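Local coordinates for Esterase/lipase-like protein (Caldicellulosiruptor lactoaceticus 6A, PDB 6A6O), which hydrolyses both acetyl esters and xylosides, acting as an acetyl esterase and a 1,4-beta-xylosidase in a single chain, at residues 52-57 and 84-89; 164-169 and 273-278; 175-180 and 196-201; 93-98 and 185-190. All coordinates share one frame; numbering follows the deposited sequence.

Contact 1 (52-57 and 84-89)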
loop_
_atom_site.group_PDB
_atom_site.type_symbol
_atom_site.label_atom_id
_atom_site.label_comp_id
_atom_site.label_asym_id
_atom_site.label_seq_id
_atom_site.Cartn_x
_atom_site.Cartn_y
_atom_site.Cartn_z
ATOM N N LYS A 52 -15.873 -8.064 17.880
ATOM C CA LYS A 52 -15.095 -6.907 18.294
ATOM C C LYS A 52 -14.620 -6.136 17.067
ATOM O O LYS A 52 -14.691 -6.615 15.931
ATOM C CB LYS A 52 -13.898 -7.335 19.155
ATOM C CG LYS A 52 -12.799 -8.057 18.376
ATOM C CD LYS A 52 -11.966 -8.978 19.266
ATOM C CE LYS A 52 -11.341 -8.227 20.434
ATOM N NZ LYS A 52 -10.333 -9.064 21.145
ATOM N N GLN A 53 -14.149 -4.916 17.315
ATOM C CA GLN A 53 -13.538 -4.112 16.267
ATOM C C GLN A 53 -12.275 -4.790 15.761
ATOM O O GLN A 53 -11.487 -5.327 16.545
ATOM C CB GLN A 53 -13.184 -2.729 16.808
ATOM C CG GLN A 53 -13.944 -1.593 16.195
ATOM C CD GLN A 53 -13.474 -0.262 16.746
ATOM O OE1 GLN A 53 -12.543 -0.210 17.560
ATOM N NE2 GLN A 53 -14.106 0.820 16.306
ATOM N N LEU A 54 -12.069 -4.747 14.448
ATOM C CA LEU A 54 -10.879 -5.406 13.933
ATOM C C LEU A 54 -9.913 -4.409 13.310
ATOM O O LEU A 54 -10.333 -3.378 12.776
ATOM C CB LEU A 54 -11.237 -6.448 12.873
ATOM C CG LEU A 54 -11.968 -7.666 13.418
ATOM C CD1 LEU A 54 -12.295 -8.570 12.265
ATOM C CD2 LEU A 54 -11.104 -8.373 14.434
ATOM N N PRO A 55 -8.617 -4.708 13.341
ATOM C CA PRO A 55 -7.661 -3.949 12.532
ATOM C C PRO A 55 -7.800 -4.334 11.066
ATOM O O PRO A 55 -8.386 -5.366 10.716
ATOM C CB PRO A 55 -6.307 -4.386 13.099
ATOM C CG PRO A 55 -6.547 -5.812 13.490
ATOM C CD PRO A 55 -7.959 -5.814 14.065
ATOM N N CYS A 56 -7.252 -3.480 10.202
ATOM C CA CYS A 56 -7.474 -3.584 8.768
ATOM C C CYS A 56 -6.182 -3.276 8.021
ATOM O O CYS A 56 -5.458 -2.351 8.389
ATOM C CB CYS A 56 -8.582 -2.612 8.319
ATOM S SG CYS A 56 -8.723 -2.375 6.562
ATOM N N ILE A 57 -5.894 -4.057 6.980
ATOM C CA ILE A 57 -4.796 -3.770 6.061
ATOM C C ILE A 57 -5.361 -3.675 4.651
ATOM O O ILE A 57 -6.073 -4.581 4.199
ATOM C CB ILE A 57 -3.700 -4.850 6.117
ATOM C CG1 ILE A 57 -2.937 -4.789 7.452
ATOM C CG2 ILE A 57 -2.762 -4.700 4.929
ATOM C CD1 ILE A 57 -1.960 -3.600 7.552
ATOM N N GLY A 84 -6.152 -12.514 11.916
ATOM C CA GLY A 84 -7.095 -11.662 12.614
ATOM C C GLY A 84 -7.239 -10.266 12.063
ATOM O O GLY A 84 -7.686 -9.369 12.792
ATOM N N ILE A 85 -6.883 -10.050 10.801
ATOM C CA ILE A 85 -6.885 -8.726 10.194
ATOM C C ILE A 85 -7.879 -8.721 9.042
ATOM O O ILE A 85 -7.776 -9.541 8.119
ATOM C CB ILE A 85 -5.485 -8.322 9.704
ATOM C CG1 ILE A 85 -4.499 -8.277 10.885
ATOM C CG2 ILE A 85 -5.557 -6.966 8.968
ATOM C CD1 ILE A 85 -3.057 -8.021 10.467
ATOM N N SER A 86 -8.828 -7.788 9.083
ATOM C CA SER A 86 -9.698 -7.575 7.936
ATOM C C SER A 86 -8.897 -6.909 6.834
ATOM O O SER A 86 -8.023 -6.085 7.109
ATOM C CB SER A 86 -10.889 -6.700 8.310
ATOM O OG SER A 86 -11.904 -7.452 8.946
ATOM N N ALA A 87 -9.186 -7.259 5.585
ATOM C CA ALA A 87 -8.320 -6.815 4.505
ATOM C C ALA A 87 -9.135 -6.362 3.309
ATOM O O ALA A 87 -10.311 -6.708 3.157
ATOM C CB ALA A 87 -7.343 -7.917 4.076
ATOM N N PHE A 88 -8.478 -5.569 2.462
ATOM C CA PHE A 88 -8.989 -5.169 1.161
ATOM C C PHE A 88 -7.848 -5.261 0.161
ATOM O O PHE A 88 -6.675 -5.123 0.527
ATOM C CB PHE A 88 -9.505 -3.716 1.104
ATOM C CG PHE A 88 -10.600 -3.385 2.076
ATOM C CD1 PHE A 88 -10.317 -3.153 3.417
ATOM C CD2 PHE A 88 -11.912 -3.244 1.633
ATOM C CE1 PHE A 88 -11.329 -2.824 4.310
ATOM C CE2 PHE A 88 -12.928 -2.903 2.520
ATOM C CZ PHE A 88 -12.637 -2.696 3.855
ATOM N N VAL A 89 -8.202 -5.468 -1.104
ATOM C CA VAL A 89 -7.293 -5.254 -2.232
ATOM C C VAL A 89 -7.638 -3.913 -2.869
ATOM O O VAL A 89 -8.798 -3.677 -3.240
ATOM C CB VAL A 89 -7.404 -6.390 -3.267
ATOM C CG1 VAL A 89 -6.661 -6.021 -4.570
ATOM C CG2 VAL A 89 -6.879 -7.721 -2.700
#

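Contact 2 (164-169 and 273-278)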
loop_
_atom_site.group_PDB
_atom_site.type_symbol
_atom_site.label_atom_id
_atom_site.label_comp_id
_atom_site.label_asym_id
_atom_site.label_seq_id
_atom_site.Cartn_x
_atom_site.Cartn_y
_atom_site.Cartn_z
ATOM N N PRO A 164 -2.140 6.224 6.882
ATOM C CA PRO A 164 -2.227 4.856 7.401
ATOM C C PRO A 164 -1.598 4.764 8.783
ATOM O O PRO A 164 -0.689 5.520 9.137
ATOM C CB PRO A 164 -1.455 4.031 6.361
ATOM C CG PRO A 164 -0.448 4.976 5.802
ATOM C CD PRO A 164 -1.089 6.375 5.855
ATOM N N ASP A 165 -2.107 3.828 9.585
ATOM C CA ASP A 165 -1.600 3.659 10.937
ATOM C C ASP A 165 -0.357 2.772 10.995
ATOM O O ASP A 165 0.311 2.734 12.029
ATOM C CB ASP A 165 -2.719 3.111 11.819
ATOM C CG ASP A 165 -3.860 4.095 11.953
ATOM O OD1 ASP A 165 -3.598 5.226 12.416
ATOM O OD2 ASP A 165 -5.002 3.764 11.556
ATOM N N CYS A 166 -0.035 2.071 9.910
ATOM C CA CYS A 166 1.225 1.348 9.761
ATOM C C CYS A 166 1.409 1.070 8.278
ATOM O O CYS A 166 0.455 1.149 7.496
ATOM C CB CYS A 166 1.255 0.046 10.580
ATOM S SG CYS A 166 0.216 -1.318 9.936
ATOM N N ILE A 167 2.646 0.733 7.900
ATOM C CA ILE A 167 3.021 0.492 6.509
ATOM C C ILE A 167 3.832 -0.796 6.439
ATOM O O ILE A 167 4.773 -0.976 7.218
ATOM C CB ILE A 167 3.880 1.641 5.949
ATOM C CG1 ILE A 167 3.158 2.986 6.032
ATOM C CG2 ILE A 167 4.274 1.345 4.525
ATOM C CD1 ILE A 167 4.129 4.151 5.818
ATOM N N VAL A 168 3.498 -1.672 5.492
ATOM C CA VAL A 168 4.300 -2.862 5.214
ATOM C C VAL A 168 4.756 -2.784 3.761
ATOM O O VAL A 168 3.927 -2.647 2.855
ATOM C CB VAL A 168 3.526 -4.162 5.472
ATOM C CG1 VAL A 168 4.421 -5.372 5.143
ATOM C CG2 VAL A 168 3.041 -4.210 6.923
ATOM N N LEU A 169 6.065 -2.865 3.542
ATOM C CA LEU A 169 6.649 -2.692 2.218
ATOM C C LEU A 169 7.377 -3.968 1.843
ATOM O O LEU A 169 8.292 -4.391 2.555
ATOM C CB LEU A 169 7.621 -1.512 2.192
ATOM C CG LEU A 169 6.988 -0.190 2.608
ATOM C CD1 LEU A 169 8.061 0.902 2.639
ATOM C CD2 LEU A 169 5.821 0.206 1.662
ATOM N N GLU A 273 3.688 -10.926 11.115
ATOM C CA GLU A 273 2.662 -11.195 12.117
ATOM C C GLU A 273 3.121 -10.776 13.511
ATOM O O GLU A 273 2.378 -10.122 14.250
ATOM C CB GLU A 273 2.298 -12.677 12.099
ATOM C CG GLU A 273 1.273 -13.070 13.157
ATOM C CD GLU A 273 1.154 -14.576 13.323
ATOM O OE1 GLU A 273 1.611 -15.322 12.432
ATOM O OE2 GLU A 273 0.597 -15.012 14.347
ATOM N N LYS A 274 4.351 -11.146 13.886
ATOM C CA LYS A 274 4.862 -10.767 15.200
ATOM C C LYS A 274 5.090 -9.263 15.308
ATOM O O LYS A 274 4.902 -8.688 16.386
ATOM C CB LYS A 274 6.153 -11.530 15.508
ATOM C CG LYS A 274 5.935 -13.031 15.717
ATOM C CD LYS A 274 4.783 -13.283 16.699
ATOM C CE LYS A 274 4.565 -14.773 16.985
ATOM N NZ LYS A 274 3.305 -15.002 17.771
ATOM N N TRP A 275 5.470 -8.601 14.210
ATOM C CA TRP A 275 5.619 -7.147 14.253
ATOM C C TRP A 275 4.271 -6.459 14.448
ATOM O O TRP A 275 4.159 -5.510 15.239
ATOM C CB TRP A 275 6.307 -6.664 12.968
ATOM C CG TRP A 275 6.408 -5.166 12.804
ATOM C CD1 TRP A 275 7.318 -4.332 13.391
ATOM C CD2 TRP A 275 5.576 -4.334 11.987
ATOM N NE1 TRP A 275 7.106 -3.036 12.993
ATOM C CE2 TRP A 275 6.041 -3.010 12.128
ATOM C CE3 TRP A 275 4.481 -4.582 11.146
ATOM C CZ2 TRP A 275 5.464 -1.932 11.453
ATOM C CZ3 TRP A 275 3.895 -3.492 10.480
ATOM C CH2 TRP A 275 4.385 -2.193 10.642
ATOM N N PHE A 276 3.244 -6.909 13.723
ATOM C CA PHE A 276 1.878 -6.439 13.968
ATOM C C PHE A 276 1.520 -6.553 15.442
ATOM O O PHE A 276 0.928 -5.639 16.025
ATOM C CB PHE A 276 0.886 -7.273 13.159
ATOM C CG PHE A 276 0.783 -6.900 11.699
ATOM C CD1 PHE A 276 0.833 -5.578 11.273
ATOM C CD2 PHE A 276 0.567 -7.893 10.754
ATOM C CE1 PHE A 276 0.695 -5.258 9.911
ATOM C CE2 PHE A 276 0.430 -7.582 9.410
ATOM C CZ PHE A 276 0.491 -6.262 8.988
ATOM N N GLU A 277 1.857 -7.686 16.055
ATOM C CA GLU A 277 1.622 -7.836 17.485
ATOM C C GLU A 277 2.466 -6.845 18.282
ATOM O O GLU A 277 1.971 -6.215 19.221
ATOM C CB GLU A 277 1.906 -9.274 17.903
ATOM C CG GLU A 277 1.747 -9.563 19.380
ATOM C CD GLU A 277 2.297 -10.933 19.731
ATOM O OE1 GLU A 277 1.592 -11.938 19.500
ATOM O OE2 GLU A 277 3.454 -11.002 20.191
ATOM N N SER A 278 3.732 -6.668 17.897
ATOM C CA SER A 278 4.626 -5.800 18.658
ATOM C C SER A 278 4.144 -4.355 18.672
ATOM O O SER A 278 4.347 -3.652 19.664
ATOM C CB SER A 278 6.042 -5.859 18.083
ATOM O OG SER A 278 6.169 -4.927 17.020
#

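Contact 3 (175-180 and 196-201)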
loop_
_atom_site.group_PDB
_atom_site.type_symbol
_atom_site.label_atom_id
_atom_site.label_comp_id
_atom_site.label_asym_id
_atom_site.label_seq_id
_atom_site.Cartn_x
_atom_site.Cartn_y
_atom_site.Cartn_z
ATOM N N SER A 175 12.901 4.540 -4.780
ATOM C CA SER A 175 13.575 5.617 -5.487
ATOM C C SER A 175 13.195 5.618 -6.967
ATOM O O SER A 175 13.120 4.563 -7.608
ATOM C CB SER A 175 15.089 5.467 -5.332
ATOM O OG SER A 175 15.777 6.384 -6.154
ATOM N N LEU A 176 12.975 6.812 -7.509
ATOM C CA LEU A 176 12.616 6.962 -8.914
ATOM C C LEU A 176 13.863 7.176 -9.768
ATOM O O LEU A 176 13.864 6.890 -10.965
ATOM C CB LEU A 176 11.646 8.130 -9.098
ATOM C CG LEU A 176 10.167 7.827 -8.850
ATOM C CD1 LEU A 176 9.285 8.676 -9.753
ATOM C CD2 LEU A 176 9.881 6.347 -9.052
ATOM N N ALA A 177 14.923 7.680 -9.142
ATOM C CA ALA A 177 16.181 7.932 -9.838
ATOM C C ALA A 177 17.170 6.796 -9.601
ATOM O O ALA A 177 17.058 5.728 -10.203
ATOM C CB ALA A 177 16.775 9.259 -9.394
ATOM N N GLU A 178 18.140 7.032 -8.723
ATOM C CA GLU A 178 19.140 6.022 -8.405
ATOM C C GLU A 178 18.456 4.737 -7.954
ATOM O O GLU A 178 17.521 4.773 -7.153
ATOM C CB GLU A 178 20.088 6.526 -7.315
ATOM C CG GLU A 178 21.021 5.461 -6.762
ATOM C CD GLU A 178 22.479 5.762 -7.045
ATOM O OE1 GLU A 178 23.150 6.343 -6.166
ATOM O OE2 GLU A 178 22.957 5.417 -8.148
ATOM N N PHE A 179 18.921 3.604 -8.470
ATOM C CA PHE A 179 18.328 2.313 -8.114
ATOM C C PHE A 179 16.856 2.208 -8.494
ATOM O O PHE A 179 16.148 1.351 -7.970
ATOM C CB PHE A 179 18.491 2.006 -6.616
ATOM C CG PHE A 179 19.868 2.295 -6.084
ATOM C CD1 PHE A 179 20.962 1.559 -6.511
ATOM C CD2 PHE A 179 20.060 3.297 -5.147
ATOM C CE1 PHE A 179 22.224 1.827 -6.022
ATOM C CE2 PHE A 179 21.316 3.566 -4.649
ATOM C CZ PHE A 179 22.399 2.831 -5.084
ATOM N N ALA A 180 16.385 3.036 -9.423
ATOM C CA ALA A 180 14.985 3.006 -9.824
ATOM C C ALA A 180 14.664 1.773 -10.661
ATOM O O ALA A 180 15.477 1.317 -11.468
ATOM C CB ALA A 180 14.645 4.251 -10.631
ATOM N N VAL A 196 11.511 17.579 -10.258
ATOM C CA VAL A 196 10.862 17.812 -8.973
ATOM C C VAL A 196 10.023 16.607 -8.582
ATOM O O VAL A 196 10.054 16.156 -7.431
ATOM C CB VAL A 196 10.009 19.095 -9.029
ATOM C CG1 VAL A 196 9.019 19.118 -7.882
ATOM C CG2 VAL A 196 10.900 20.317 -8.991
ATOM N N LEU A 197 9.259 16.066 -9.538
ATOM C CA LEU A 197 8.445 14.890 -9.247
ATOM C C LEU A 197 9.313 13.666 -9.006
ATOM O O LEU A 197 8.988 12.829 -8.157
ATOM C CB LEU A 197 7.462 14.630 -10.386
ATOM C CG LEU A 197 6.278 15.611 -10.465
ATOM C CD1 LEU A 197 5.365 15.275 -11.650
ATOM C CD2 LEU A 197 5.471 15.662 -9.168
ATOM N N VAL A 198 10.422 13.540 -9.733
ATOM C CA VAL A 198 11.338 12.437 -9.454
ATOM C C VAL A 198 11.789 12.486 -7.999
ATOM O O VAL A 198 11.877 11.457 -7.320
ATOM C CB VAL A 198 12.534 12.462 -10.421
ATOM C CG1 VAL A 198 13.609 11.487 -9.945
ATOM C CG2 VAL A 198 12.077 12.100 -11.832
ATOM N N TRP A 199 12.066 13.689 -7.495
ATOM C CA TRP A 199 12.502 13.835 -6.111
ATOM C C TRP A 199 11.357 13.573 -5.132
ATOM O O TRP A 199 11.511 12.798 -4.183
ATOM C CB TRP A 199 13.100 15.229 -5.902
ATOM C CG TRP A 199 13.861 15.361 -4.624
ATOM C CD1 TRP A 199 15.217 15.267 -4.462
ATOM C CD2 TRP A 199 13.317 15.615 -3.325
ATOM N NE1 TRP A 199 15.548 15.448 -3.141
ATOM C CE2 TRP A 199 14.405 15.668 -2.420
ATOM C CE3 TRP A 199 12.019 15.812 -2.838
ATOM C CZ2 TRP A 199 14.234 15.895 -1.054
ATOM C CZ3 TRP A 199 11.848 16.042 -1.471
ATOM C CH2 TRP A 199 12.956 16.076 -0.598
ATOM N N THR A 200 10.194 14.207 -5.342
ATOM C CA THR A 200 9.128 14.068 -4.355
ATOM C C THR A 200 8.463 12.700 -4.413
ATOM O O THR A 200 7.848 12.283 -3.426
ATOM C CB THR A 200 8.078 15.175 -4.514
ATOM O OG1 THR A 200 7.411 15.018 -5.772
ATOM C CG2 THR A 200 8.746 16.559 -4.442
ATOM N N LEU A 201 8.600 11.973 -5.522
ATOM C CA LEU A 201 8.065 10.620 -5.611
ATOM C C LEU A 201 9.126 9.553 -5.352
ATOM O O LEU A 201 8.833 8.356 -5.464
ATOM C CB LEU A 201 7.424 10.396 -6.977
ATOM C CG LEU A 201 6.294 11.374 -7.282
ATOM C CD1 LEU A 201 5.752 11.094 -8.688
ATOM C CD2 LEU A 201 5.182 11.278 -6.231
#

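Contact 4 (93-98 and 185-190)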
loop_
_atom_site.group_PDB
_atom_site.type_symbol
_atom_site.label_atom_id
_atom_site.label_comp_id
_atom_site.label_asym_id
_atom_site.label_seq_id
_atom_site.Cartn_x
_atom_site.Cartn_y
_atom_site.Cartn_z
ATOM N N ARG A 93 -5.614 2.718 -10.350
ATOM C CA ARG A 93 -5.428 2.932 -11.779
ATOM C C ARG A 93 -3.979 2.700 -12.194
ATOM O O ARG A 93 -3.036 2.978 -11.439
ATOM C CB ARG A 93 -5.853 4.346 -12.155
ATOM C CG ARG A 93 -7.354 4.481 -12.366
ATOM C CD ARG A 93 -7.761 5.925 -12.580
ATOM N NE ARG A 93 -7.820 6.681 -11.337
ATOM C CZ ARG A 93 -8.122 7.971 -11.271
ATOM N NH1 ARG A 93 -8.374 8.647 -12.391
ATOM N NH2 ARG A 93 -8.160 8.589 -10.101
ATOM N N VAL A 94 -3.810 2.202 -13.421
ATOM C CA VAL A 94 -2.513 1.924 -14.011
ATOM C C VAL A 94 -2.487 2.488 -15.433
ATOM O O VAL A 94 -3.448 3.101 -15.889
ATOM C CB VAL A 94 -2.184 0.417 -14.008
ATOM C CG1 VAL A 94 -2.035 -0.092 -12.581
ATOM C CG2 VAL A 94 -3.265 -0.382 -14.755
ATOM N N GLN A 95 -1.369 2.258 -16.120
ATOM C CA GLN A 95 -1.169 2.711 -17.490
ATOM C C GLN A 95 -2.395 2.379 -18.342
ATOM O O GLN A 95 -2.908 1.258 -18.267
ATOM C CB GLN A 95 0.074 2.031 -18.069
ATOM C CG GLN A 95 0.627 2.636 -19.345
ATOM C CD GLN A 95 1.914 1.962 -19.779
ATOM O OE1 GLN A 95 1.918 0.784 -20.147
ATOM N NE2 GLN A 95 3.014 2.699 -19.724
ATOM N N PRO A 96 -2.879 3.312 -19.187
ATOM C CA PRO A 96 -2.257 4.588 -19.559
ATOM C C PRO A 96 -2.478 5.736 -18.590
ATOM O O PRO A 96 -2.079 6.856 -18.896
ATOM C CB PRO A 96 -2.916 4.908 -20.910
ATOM C CG PRO A 96 -4.259 4.314 -20.801
ATOM C CD PRO A 96 -4.116 3.068 -19.954
ATOM N N TYR A 97 -3.124 5.496 -17.455
ATOM C CA TYR A 97 -3.129 6.535 -16.441
ATOM C C TYR A 97 -1.699 6.768 -15.960
ATOM O O TYR A 97 -0.834 5.892 -16.058
ATOM C CB TYR A 97 -4.025 6.158 -15.263
ATOM C CG TYR A 97 -5.514 6.303 -15.517
ATOM C CD1 TYR A 97 -6.141 7.537 -15.410
ATOM C CD2 TYR A 97 -6.292 5.198 -15.841
ATOM C CE1 TYR A 97 -7.509 7.671 -15.624
ATOM C CE2 TYR A 97 -7.660 5.321 -16.057
ATOM C CZ TYR A 97 -8.257 6.557 -15.948
ATOM O OH TYR A 97 -9.610 6.683 -16.157
ATOM N N LYS A 98 -1.455 7.977 -15.463
ATOM C CA LYS A 98 -0.150 8.381 -14.957
ATOM C C LYS A 98 -0.327 9.041 -13.598
ATOM O O LYS A 98 -1.448 9.308 -13.152
ATOM C CB LYS A 98 0.550 9.356 -15.915
ATOM C CG LYS A 98 1.054 8.700 -17.176
ATOM C CD LYS A 98 1.871 9.655 -18.010
ATOM C CE LYS A 98 2.675 8.876 -19.030
ATOM N NZ LYS A 98 1.858 7.786 -19.642
ATOM N N LYS A 185 8.993 3.747 -13.282
ATOM C CA LYS A 185 9.192 5.187 -13.413
ATOM C C LYS A 185 8.595 5.709 -14.715
ATOM O O LYS A 185 7.946 6.762 -14.737
ATOM C CB LYS A 185 10.685 5.497 -13.336
ATOM C CG LYS A 185 11.056 6.960 -13.490
ATOM C CD LYS A 185 12.572 7.130 -13.433
ATOM C CE LYS A 185 12.940 8.606 -13.564
ATOM N NZ LYS A 185 14.400 8.790 -13.417
ATOM N N LYS A 186 8.797 4.971 -15.807
ATOM C CA LYS A 186 8.269 5.377 -17.107
ATOM C C LYS A 186 6.750 5.261 -17.156
ATOM O O LYS A 186 6.067 6.164 -17.662
ATOM C CB LYS A 186 8.916 4.528 -18.201
ATOM C CG LYS A 186 8.461 4.832 -19.632
ATOM C CD LYS A 186 8.922 3.715 -20.572
ATOM C CE LYS A 186 8.612 4.006 -22.040
ATOM N NZ LYS A 186 9.770 4.618 -22.752
ATOM N N ALA A 187 6.199 4.161 -16.634
ATOM C CA ALA A 187 4.749 4.011 -16.607
ATOM C C ALA A 187 4.092 5.112 -15.786
ATOM O O ALA A 187 3.023 5.614 -16.149
ATOM C CB ALA A 187 4.364 2.632 -16.061
ATOM N N LEU A 188 4.726 5.519 -14.683
ATOM C CA LEU A 188 4.091 6.482 -13.790
ATOM C C LEU A 188 4.248 7.912 -14.286
ATOM O O LEU A 188 3.321 8.721 -14.150
ATOM C CB LEU A 188 4.669 6.344 -12.378
ATOM C CG LEU A 188 3.985 7.061 -11.220
ATOM C CD1 LEU A 188 2.561 6.560 -11.034
ATOM C CD2 LEU A 188 4.813 6.844 -9.943
ATOM N N LEU A 189 5.404 8.245 -14.871
ATOM C CA LEU A 189 5.755 9.631 -15.135
ATOM C C LEU A 189 5.963 9.976 -16.603
ATOM O O LEU A 189 5.965 11.166 -16.932
ATOM C CB LEU A 189 7.033 10.017 -14.371
ATOM C CG LEU A 189 6.894 10.003 -12.844
ATOM C CD1 LEU A 189 8.175 10.493 -12.179
ATOM C CD2 LEU A 189 5.701 10.847 -12.417
ATOM N N GLY A 190 6.144 8.998 -17.485
ATOM C CA GLY A 190 6.509 9.310 -18.858
ATOM C C GLY A 190 8.011 9.316 -19.066
ATOM O O GLY A 190 8.798 8.937 -18.194
HETATM O O HOH W 1 0.949 5.532 -17.811
#

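Contact 1 (52-57 and 84-89)
Cys-56 points its thiol at the rim of the Phe-88 ring. SG lies 3.5 Å from Phe-88 CE1 and 85° off the ring normal, which makes this a sulfur-aromatic contact at the edge. The thiol gets there because it stands opposite the backbone N (chi1 167°), directed along the strand toward Phe-88. Beside it, Leu-54 brings CD1 to 3.5 Å from Ser-86 OG, a hydroxyl whose hydrogen-bond partner is the backbone N of Leu-48. Ile-57, on the other face with Ala-87, meets Ile-85 from the loop before strand 86-91; their side chains run obliquely past one another, with Ile-57 CG1 3.7 Å from Ile-85 CG2. Pro-55 meets Ile-85 roughly at a right angle, CG to CG1.

Three backbone bonds fix the parallel register: Ser-86 N to Pro-55 O (3.0 Å), Ile-57 N to Ser-86 O (2.9 Å) and Phe-88 N to Ile-57 O (3.1 Å). With helix 74-82 connecting them in the chain, the strands form a beta-alpha-beta unit, and Leu-80 of that helix packs on Ile-57 and Ala-87. Chemically, backbone polarity is spent inside the sheet and the Ser-86 hydroxyl is satisfied by Leu-48, so the faces offer mainly carbon and sulfur to the buried layers.

Contact 2 (164-169 and 273-278)
Trp-275 reaches from helix 268-278 to the strand with the far corner of its six-membered ring. From CB the side chain leaves on the side of the strand, and CG stands opposite the backbone N (chi1 174°), which carries the indole off the helix. CZ3 is the first ring atom to meet the strand, lying 3.7 Å from Val-168 CG2; the valine and the indole slide past each other in opposite directions. The next atom, CH2, touches two neighbours, Cys-166 CB at 3.8 Å and the backbone O of Ile-167 at 3.7 Å, in directions roughly at right angles. All three approaches to the indole are oblique.

Phe-276, one residue further along the helix, completes the grip. Its CZ is 3.9 Å from Val-168 CG2, with the two side chains crossing at about a right angle, so this one methyl touches both aromatic residues. Cys-166 SG lies near the plane of the Phe-276 ring, at its edge, 4.0 Å from CE1 and 81° off the ring normal. The same sulfur makes an oblique sulfur-aromatic contact with the six-membered ring of Trp-275.

No hydrogen bond joins the two segments, and all five touching residues are buried. Phe-215 of the adjacent strand 214-219 meets the Trp-275 ring, and Phe-281 meets that of Phe-276. The axes of strand 167-169 and helix 273-278 approach to 11.2 Å, their directions 160° apart; the last helix thus packs on the sheet as in an alpha/beta-hydrolase fold.

Contact 3 (175-180 and 196-201)
Apolar packing makes up the direct contact, and it centres on Leu-176, whose side chain sets CB against Val-198 and its end against Leu-201. Its CB lies 4.0 Å from Val-198 CG1, while its CD1 reaches 3.8 Å from Leu-201 CB, the two leucines running obliquely to each other. Ala-177 adds its methyl: CB is 3.9 Å from Val-198 CG1, so that one valine branch meets two successive residues of the loop. That branch stands opposite the backbone N of Val-198 (chi1 169°), which turns it to the loop.

Carbon also lies against backbone carbonyls. Leu-176 CG is 3.7 Å from Leu-201 O, and Leu-176 CB is 3.8 Å from Val-198 O. Both oxygens find their polar partners elsewhere, His-137 NE2 for Leu-201 O and Ser-202 OG for Val-198 O.

In the fold, segment 175-180 is part of the excursion between strand 167-170 and strand 214-219, which also contains helices 182-189 and 195-200; the contact brings the loop before helix 182-189 against helix 195-200 and the residue that follows it. Leu-189 of the first helix packs on both Leu-176 and Leu-201.

Hydrogen bonds operate within each segment, none between them. Ser-175 OG donates to Glu-178 O at 2.6 Å, in the carbonyl plane and on a lone pair, a bond that spans three residues of the loop. In the helix, Leu-201 N bonds to Leu-197 O at 2.8 Å, holding the helical turn that carries Val-198.

Contact 4 (93-98 and 185-190)
One ordered water is gripped by three groups from both segments. It donates to Ala-187 O at 2.7 Å and accepts from Lys-98 NZ at 3.0 Å; it also donates to Tyr-97 O, over a distance so short that its exact length is less certain. Tyr-97 O and Ala-187 O are themselves 3.9 Å apart, so one water serves both carbonyls.

Lys-98 reaches this water with a chain that is extended up to a single bend at its end. Its CB packs 3.3 Å from Leu-188 O and its CE comes 3.8 Å from Gly-190 N, so the aliphatic chain follows the end of the helix; the bend at the last torsion (chi4 42°) then directs NZ to the water. By donating to the water, the ammonium group probably polarises it and so strengthens its bonds to the two carbonyls.

Gln-95 approaches from another part of the loop. CG stands opposite its backbone N (chi1 -165°), and the extended chain carries the amide to the helix, with NE2 3.9 Å from Ala-187 CB. This is contact of the amide nitrogen with carbon, and no direct hydrogen bond links the two segments.

The loop containing residues 93-98 leads from strand 86-91 to helix 101-115, and here it meets the C-terminal end of helix 182-189. A backbone bond of Leu-188 with His-99 and packing of the Leu-188 side chain on Pro-102 extend the junction to the start of helix 101-115.

In the fold
From the N terminus, contact 1 is the first to close, bringing strand 86-91 beside strand 54-60 after a short helical crossover. Segment 93-98 follows almost at once, but contact 4 closes only at 185-190. Before that, 164-169 opens contact 2 and 175-180 opens contact 3. Contact 4 therefore crosses both, while contact 3, completed at 196-201, is nested within the long loop that contact 2 closes at the C-terminal helix. Contacts 1 and 2 touch through Ile-57, Ile-85, Cys-166 and Phe-276, joining sheet to helix 268-278. Contacts 3 and 4 meet through Leu-189 on the other side of the chain's centre from contact 1, tying together loops and helices there.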